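Long-range contacts in F5/8 type C domain protein (PDB 4ZRX), which is a putative alpha-L-fucosidase that probably hydrolyses terminal alpha-L-fucose from glycans and carries a C-terminal F5/8 type C domain of the galactose-binding-like clan: residues Ile386-Leu391 with Lys426-Phe431; Gly156-Tyr161 with Lys196-Trp201. All coordinates share one frame; numbering follows the deposited sequence. Where two conformers were deposited one is given.

Overall arrangement
The two contacts sit on opposite sides of the chain's centre, with about 46 Å between their own centres and about 28 Å between nearest atoms, so neither touches the other. Interaction 2 comes first in sequence and belongs to the alpha-L-fucosidase part, a TIM-barrel family: it ties the start of helix 158-174 to the loop that leads into helix 201-211, at the surface. Interaction 1 lies in the beta region that follows, where 427-431 forms an outer strand of a four-stranded antiparallel sheet, with a bound ethanediol at its Lys-426 end. That sheet lies against the barrel part through helix 308-316, so interaction 1 also marks an interface between two structural parts.

Interaction 1 (Ile386-Leu391 with Lys426-Phe431); sequences INLVML and KRMLRF. With EDO (1,2-ethanediol), chain F.
Phe-431 places its ring CG between its own backbone N and carbonyl carbon (chi1 48°), which swings the ring across to the chain of Asn-387. One ring face then covers the Asn-387 backbone, and the Asn-387 CA-H makes a CH-pi contact, CA lying 3.9 Å from the centroid of the Phe-431 ring. Val-389 CG2 meets the ring edge in plane, 3.6 Å from Phe-431 CE2. On the other side of the sheet the selenomethionines Met-390 and Met-428 meet: in the conformer given, Met-390 sets CG anti to its backbone N (chi1 -176°), 3.7 Å from Met-428 CG.

Strands 388-393 and 427-431 are neighbours in a four-stranded antiparallel sheet packed face to face on the sheet of strand 401-410, a beta-sandwich in which Phe-404 covers Leu-391 and Leu-429. Val-389 and Leu-429 form one hydrogen-bonded pair, Leu-391 and Arg-427 the next. Phe-431 N reaches Asn-387 O, 3.0 Å away, from above the carbonyl plane. On the far edge of 388-391 a classic beta bulge sets Asn-387 and Leu-388 opposite Tyr-458 of strand 450-458.

Lys-426 NZ makes a weak 2.9 Å hydrogen bond to O2 of an ethanediol, probably from the crystallisation liquor, which Glu-43 also binds. Backbone bonds and apolar packing thus hold the middle, while the charges of Lys-426 and Arg-430 are probably balanced by salt bridges to Glu-43 and Asp-313.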
loop_
_atom_site.group_PDB
_atom_site.type_symbol
_atom_site.label_atom_id
_atom_site.label_comp_id
_atom_site.label_asym_id
_atom_site.label_seq_id
_atom_site.Cartn_x
_atom_site.Cartn_y
_atom_site.Cartn_z
ATOM N N ILE A 386 -16.945 -15.556 -13.527
ATOM C CA ILE A 386 -16.513 -14.389 -12.837
ATOM C C ILE A 386 -16.033 -14.733 -11.449
ATOM O O ILE A 386 -16.493 -15.665 -10.834
ATOM C CB ILE A 386 -17.652 -13.328 -12.764
ATOM C CG1 ILE A 386 -18.929 -13.844 -12.132
ATOM C CG2 ILE A 386 -17.967 -12.851 -14.172
ATOM C CD1 ILE A 386 -19.881 -12.749 -11.742
ATOM N N ASN A 387 -15.105 -13.928 -10.945
ATOM C CA ASN A 387 -14.644 -13.999 -9.572
ATOM C C ASN A 387 -14.320 -12.660 -8.935
ATOM O O ASN A 387 -13.628 -12.616 -7.867
ATOM C CB ASN A 387 -13.449 -14.954 -9.481
ATOM C CG ASN A 387 -12.271 -14.498 -10.309
ATOM O OD1 ASN A 387 -12.224 -13.389 -10.807
ATOM N ND2 ASN A 387 -11.278 -15.355 -10.415
ATOM N N LEU A 388 -14.818 -11.580 -9.572
ATOM C CA LEU A 388 -14.558 -10.218 -9.196
ATOM C C LEU A 388 -15.725 -9.372 -9.612
ATOM O O LEU A 388 -16.138 -9.398 -10.774
ATOM C CB LEU A 388 -13.244 -9.693 -9.838
ATOM C CG LEU A 388 -12.880 -8.235 -9.786
ATOM C CD1 LEU A 388 -12.774 -7.773 -8.422
ATOM C CD2 LEU A 388 -11.585 -7.994 -10.589
ATOM N N VAL A 389 -16.247 -8.643 -8.658
ATOM C CA VAL A 389 -17.323 -7.653 -8.900
ATOM C C VAL A 389 -16.846 -6.312 -8.414
ATOM O O VAL A 389 -16.230 -6.206 -7.339
ATOM C CB VAL A 389 -18.625 -8.097 -8.257
ATOM C CG1 VAL A 389 -19.721 -7.023 -8.277
ATOM C CG2 VAL A 389 -19.110 -9.332 -8.916
HETATM N N MSE A 390 -17.183 -5.295 -9.190
HETATM C CA MSE A 390 -16.870 -3.913 -8.896
HETATM C C MSE A 390 -18.161 -3.098 -8.833
HETATM O O MSE A 390 -19.038 -3.247 -9.712
HETATM C CB MSE A 390 -15.927 -3.368 -9.982
HETATM C CG MSE A 390 -15.469 -1.974 -9.700
HETATM SE SE MSE A 390 -16.346 -0.770 -10.811
HETATM C CE MSE A 390 -15.362 -0.886 -12.331
ATOM N N LEU A 391 -18.273 -2.257 -7.821
ATOM C CA LEU A 391 -19.404 -1.396 -7.619
ATOM C C LEU A 391 -18.941 0.049 -7.448
ATOM O O LEU A 391 -17.856 0.279 -6.848
ATOM C CB LEU A 391 -20.179 -1.823 -6.382
ATOM C CG LEU A 391 -20.445 -3.333 -6.327
ATOM C CD1 LEU A 391 -20.826 -3.672 -4.964
ATOM C CD2 LEU A 391 -21.548 -3.691 -7.265
ATOM N N LYS A 426 -15.473 3.413 -5.286
ATOM C CA LYS A 426 -15.241 2.106 -5.892
ATOM C C LYS A 426 -15.011 1.098 -4.804
ATOM O O LYS A 426 -14.224 1.327 -3.907
ATOM C CB LYS A 426 -14.081 2.152 -6.835
ATOM C CG LYS A 426 -13.819 0.912 -7.630
ATOM C CD LYS A 426 -12.849 1.127 -8.771
ATOM C CE LYS A 426 -13.516 1.864 -9.871
ATOM N NZ LYS A 426 -12.683 1.973 -11.135
ATOM N N ARG A 427 -15.670 -0.054 -4.937
ATOM C CA ARG A 427 -15.494 -1.182 -4.042
ATOM C C ARG A 427 -15.461 -2.439 -4.903
ATOM O O ARG A 427 -16.317 -2.605 -5.818
ATOM C CB ARG A 427 -16.644 -1.268 -3.081
ATOM C CG ARG A 427 -16.645 -2.496 -2.135
ATOM C CD ARG A 427 -15.446 -2.541 -1.225
ATOM N NE ARG A 427 -15.697 -3.355 -0.022
ATOM C CZ ARG A 427 -15.273 -4.598 0.189
ATOM N NH1 ARG A 427 -14.459 -5.260 -0.616
ATOM N NH2 ARG A 427 -15.593 -5.164 1.343
HETATM N N MSE A 428 -14.459 -3.273 -4.663
HETATM C CA MSE A 428 -14.337 -4.532 -5.378
HETATM C C MSE A 428 -14.385 -5.700 -4.412
HETATM O O MSE A 428 -13.863 -5.627 -3.294
HETATM C CB MSE A 428 -13.110 -4.593 -6.246
HETATM C CG MSE A 428 -13.171 -3.538 -7.289
HETATM SE SE MSE A 428 -11.852 -3.521 -8.718
HETATM C CE MSE A 428 -10.480 -2.528 -7.855
ATOM N N LEU A 429 -15.034 -6.758 -4.871
ATOM C CA LEU A 429 -15.220 -8.004 -4.113
ATOM C C LEU A 429 -14.701 -9.155 -4.915
ATOM O O LEU A 429 -15.027 -9.285 -6.108
ATOM C CB LEU A 429 -16.701 -8.228 -3.847
ATOM C CG LEU A 429 -17.364 -7.319 -2.834
ATOM C CD1 LEU A 429 -18.866 -7.560 -2.918
ATOM C CD2 LEU A 429 -16.780 -7.587 -1.439
ATOM N N ARG A 430 -13.882 -9.988 -4.297
ATOM C CA ARG A 430 -13.362 -11.160 -4.898
ATOM C C ARG A 430 -13.967 -12.401 -4.219
ATOM O O ARG A 430 -14.229 -12.424 -3.005
ATOM C CB ARG A 430 -11.837 -11.184 -4.830
ATOM C CG ARG A 430 -11.206 -10.147 -5.748
ATOM C CD ARG A 430 -9.711 -10.270 -5.871
ATOM N NE ARG A 430 -9.013 -9.970 -4.618
ATOM C CZ ARG A 430 -7.702 -10.161 -4.431
ATOM N NH1 ARG A 430 -6.945 -10.723 -5.381
ATOM N NH2 ARG A 430 -7.127 -9.808 -3.300
ATOM N N PHE A 431 -14.082 -13.475 -4.984
ATOM C CA PHE A 431 -14.739 -14.686 -4.497
ATOM C C PHE A 431 -14.377 -15.849 -5.390
ATOM O O PHE A 431 -13.877 -15.646 -6.480
ATOM C CB PHE A 431 -16.271 -14.514 -4.472
ATOM C CG PHE A 431 -16.842 -13.941 -5.723
ATOM C CD1 PHE A 431 -17.241 -14.740 -6.738
ATOM C CD2 PHE A 431 -17.004 -12.558 -5.847
ATOM C CE1 PHE A 431 -17.776 -14.194 -7.892
ATOM C CE2 PHE A 431 -17.552 -12.007 -7.024
ATOM C CZ PHE A 431 -17.897 -12.820 -8.047
HETATM C C1 EDO F . -9.854 0.256 -12.895
HETATM O O1 EDO F . -10.117 1.676 -13.004
HETATM C C2 EDO F . -10.440 -0.430 -11.641
HETATM O O2 EDO F . -11.826 -0.726 -11.878
#

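Interaction 2 (Gly156-Tyr161 with Lys196-Trp201); sequences GDSPRY and KQVYDW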
loop_
_atom_site.group_PDB
_atom_site.type_symbol
_atom_site.label_atom_id
_atom_site.label_comp_id
_atom_site.label_asym_id
_atom_site.label_seq_id
_atom_site.Cartn_x
_atom_site.Cartn_y
_atom_site.Cartn_z
ATOM N N GLY A 156 11.681 25.841 13.809
ATOM C CA GLY A 156 11.342 25.950 15.211
ATOM C C GLY A 156 11.345 27.399 15.707
ATOM O O GLY A 156 10.916 27.649 16.804
ATOM N N ASP A 157 11.839 28.342 14.903
ATOM C CA ASP A 157 11.577 29.797 15.085
ATOM C C ASP A 157 10.352 30.015 14.205
ATOM O O ASP A 157 10.477 30.397 13.040
ATOM C CB ASP A 157 12.818 30.619 14.599
ATOM C CG ASP A 157 12.615 32.147 14.603
ATOM O OD1 ASP A 157 11.478 32.605 14.864
ATOM O OD2 ASP A 157 13.613 32.890 14.312
ATOM N N SER A 158 9.171 29.795 14.759
ATOM C CA SER A 158 7.991 29.510 13.922
ATOM C C SER A 158 7.709 30.473 12.755
ATOM O O SER A 158 7.527 30.016 11.627
ATOM C CB SER A 158 6.739 29.253 14.763
ATOM O OG SER A 158 6.919 28.126 15.611
ATOM N N PRO A 159 7.660 31.812 13.001
ATOM C CA PRO A 159 7.311 32.686 11.863
ATOM C C PRO A 159 8.355 32.726 10.788
ATOM O O PRO A 159 8.025 32.881 9.614
ATOM C CB PRO A 159 7.166 34.102 12.510
ATOM C CG PRO A 159 6.922 33.825 13.949
ATOM C CD PRO A 159 7.720 32.581 14.266
ATOM N N ARG A 160 9.605 32.592 11.173
ATOM C CA ARG A 160 10.698 32.646 10.226
ATOM C C ARG A 160 10.655 31.375 9.352
ATOM O O ARG A 160 10.789 31.420 8.124
ATOM C CB ARG A 160 12.003 32.693 10.980
ATOM C CG ARG A 160 13.148 33.092 10.114
ATOM C CD ARG A 160 14.298 33.662 10.929
ATOM N NE ARG A 160 15.406 34.021 10.035
ATOM C CZ ARG A 160 16.602 34.445 10.440
ATOM N NH1 ARG A 160 16.891 34.557 11.730
ATOM N NH2 ARG A 160 17.525 34.760 9.538
ATOM N N TYR A 161 10.448 30.254 10.006
ATOM C CA TYR A 161 10.317 28.998 9.218
ATOM C C TYR A 161 9.062 28.972 8.363
ATOM O O TYR A 161 9.091 28.463 7.258
ATOM C CB TYR A 161 10.389 27.741 10.062
ATOM C CG TYR A 161 10.367 26.487 9.172
ATOM C CD1 TYR A 161 11.498 26.056 8.519
ATOM C CD2 TYR A 161 9.203 25.777 8.997
ATOM C CE1 TYR A 161 11.477 24.932 7.709
ATOM C CE2 TYR A 161 9.167 24.648 8.183
ATOM C CZ TYR A 161 10.292 24.225 7.562
ATOM O OH TYR A 161 10.242 23.107 6.750
ATOM N N LYS A 196 10.284 23.099 18.236
ATOM C CA LYS A 196 8.830 23.138 18.270
ATOM C C LYS A 196 8.253 24.126 17.272
ATOM O O LYS A 196 8.045 25.296 17.570
ATOM C CB LYS A 196 8.340 23.475 19.662
ATOM C CG LYS A 196 8.472 22.353 20.649
ATOM C CD LYS A 196 7.722 22.756 21.927
ATOM C CE LYS A 196 7.865 21.743 23.040
ATOM N NZ LYS A 196 7.663 22.390 24.374
ATOM N N GLN A 197 7.916 23.633 16.094
ATOM C CA GLN A 197 7.426 24.487 15.038
ATOM C C GLN A 197 5.921 24.559 15.109
ATOM O O GLN A 197 5.271 23.531 15.193
ATOM C CB GLN A 197 7.857 23.891 13.692
ATOM C CG GLN A 197 7.401 24.654 12.476
ATOM C CD GLN A 197 7.944 26.074 12.378
ATOM O OE1 GLN A 197 9.070 26.361 12.817
ATOM N NE2 GLN A 197 7.150 26.968 11.786
ATOM N N VAL A 198 5.364 25.760 15.020
ATOM C CA VAL A 198 3.917 25.939 14.903
ATOM C C VAL A 198 3.720 26.372 13.482
ATOM O O VAL A 198 4.071 27.494 13.093
ATOM C CB VAL A 198 3.363 26.985 15.919
ATOM C CG1 VAL A 198 1.883 27.183 15.742
ATOM C CG2 VAL A 198 3.703 26.532 17.354
ATOM N N TYR A 199 3.192 25.451 12.682
ATOM C CA TYR A 199 3.040 25.689 11.267
ATOM C C TYR A 199 1.846 26.589 10.946
ATOM O O TYR A 199 0.771 26.407 11.509
ATOM C CB TYR A 199 2.813 24.368 10.588
ATOM C CG TYR A 199 3.939 23.388 10.732
ATOM C CD1 TYR A 199 5.051 23.482 9.919
ATOM C CD2 TYR A 199 3.884 22.358 11.662
ATOM C CE1 TYR A 199 6.087 22.574 10.025
ATOM C CE2 TYR A 199 4.925 21.406 11.759
ATOM C CZ TYR A 199 6.023 21.539 10.898
ATOM O OH TYR A 199 7.051 20.643 10.964
ATOM N N ASP A 200 2.004 27.475 9.964
ATOM C CA ASP A 200 0.890 28.286 9.458
ATOM C C ASP A 200 0.265 27.569 8.272
ATOM O O ASP A 200 0.389 27.965 7.116
ATOM C CB ASP A 200 1.369 29.690 9.061
ATOM C CG ASP A 200 0.213 30.666 8.853
ATOM O OD1 ASP A 200 -0.950 30.252 8.693
ATOM O OD2 ASP A 200 0.511 31.873 8.826
ATOM N N TRP A 201 -0.422 26.491 8.593
ATOM C CA TRP A 201 -1.069 25.635 7.593
ATOM C C TRP A 201 -2.051 26.387 6.737
ATOM O O TRP A 201 -2.168 26.149 5.535
ATOM C CB TRP A 201 -1.812 24.491 8.292
ATOM C CG TRP A 201 -0.969 23.526 9.022
ATOM C CD1 TRP A 201 -1.049 23.255 10.317
ATOM C CD2 TRP A 201 0.074 22.663 8.496
ATOM N NE1 TRP A 201 -0.107 22.334 10.691
ATOM C CE2 TRP A 201 0.582 21.928 9.591
ATOM C CE3 TRP A 201 0.606 22.451 7.247
ATOM C CZ2 TRP A 201 1.592 20.984 9.470
ATOM C CZ3 TRP A 201 1.637 21.492 7.116
ATOM C CH2 TRP A 201 2.123 20.807 8.223
#
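The side-chain amide of Gln-197 lies beside the Tyr-161 ring, the two planes 61° apart, with Gln-197 CD 3.6 Å from Tyr-161 CD2. The Tyr-199 ring is layered: Gln-197 CG sits 3.5 Å above the plane of one face and Trp-201 CH2 lies over the opposite face, both offset toward the rim, while Tyr-161 CE2 comes in at its edge. Here, in the TIM-barrel alpha-L-fucosidase part, the first turn of helix 158-174 docks on the loop that leads into helix 201-211.

Gln-197 joins the two segments through both ends of its amide. With CG anti to the backbone N (chi1 179°) and a bend at the next bond, the chain folds back toward the helix start. There OE1 accepts the N-H of Gly-156 at 2.8 Å, in the carbonyl plane, and NE2 donates to Ser-158 O at 3.1 Å, reaching a lone pair of that carbonyl. The two bonds fix which way round the amide sits. Replaced by alanine, this position would lose both amide bonds, which would probably leave Gly-156 N and Ser-158 O without these mates and open a gap beside the rings of Tyr-161 and Tyr-199.

Further partners extend the joint: Asn-162 ND2 donates to Val-198 O and its OD1 accepts Asp-200 N, Tyr-199 OH bonds Tyr-155 OH, and Tyr-161 OH bonds Lys-97. Asp-200 caps helix 201-211 through OD1 to Ala-203 N. Next to Gln-197, Val-198 N gives a fairly straight bond, 163° at the hydrogen, to Ser-158 OG 2.9 Å away.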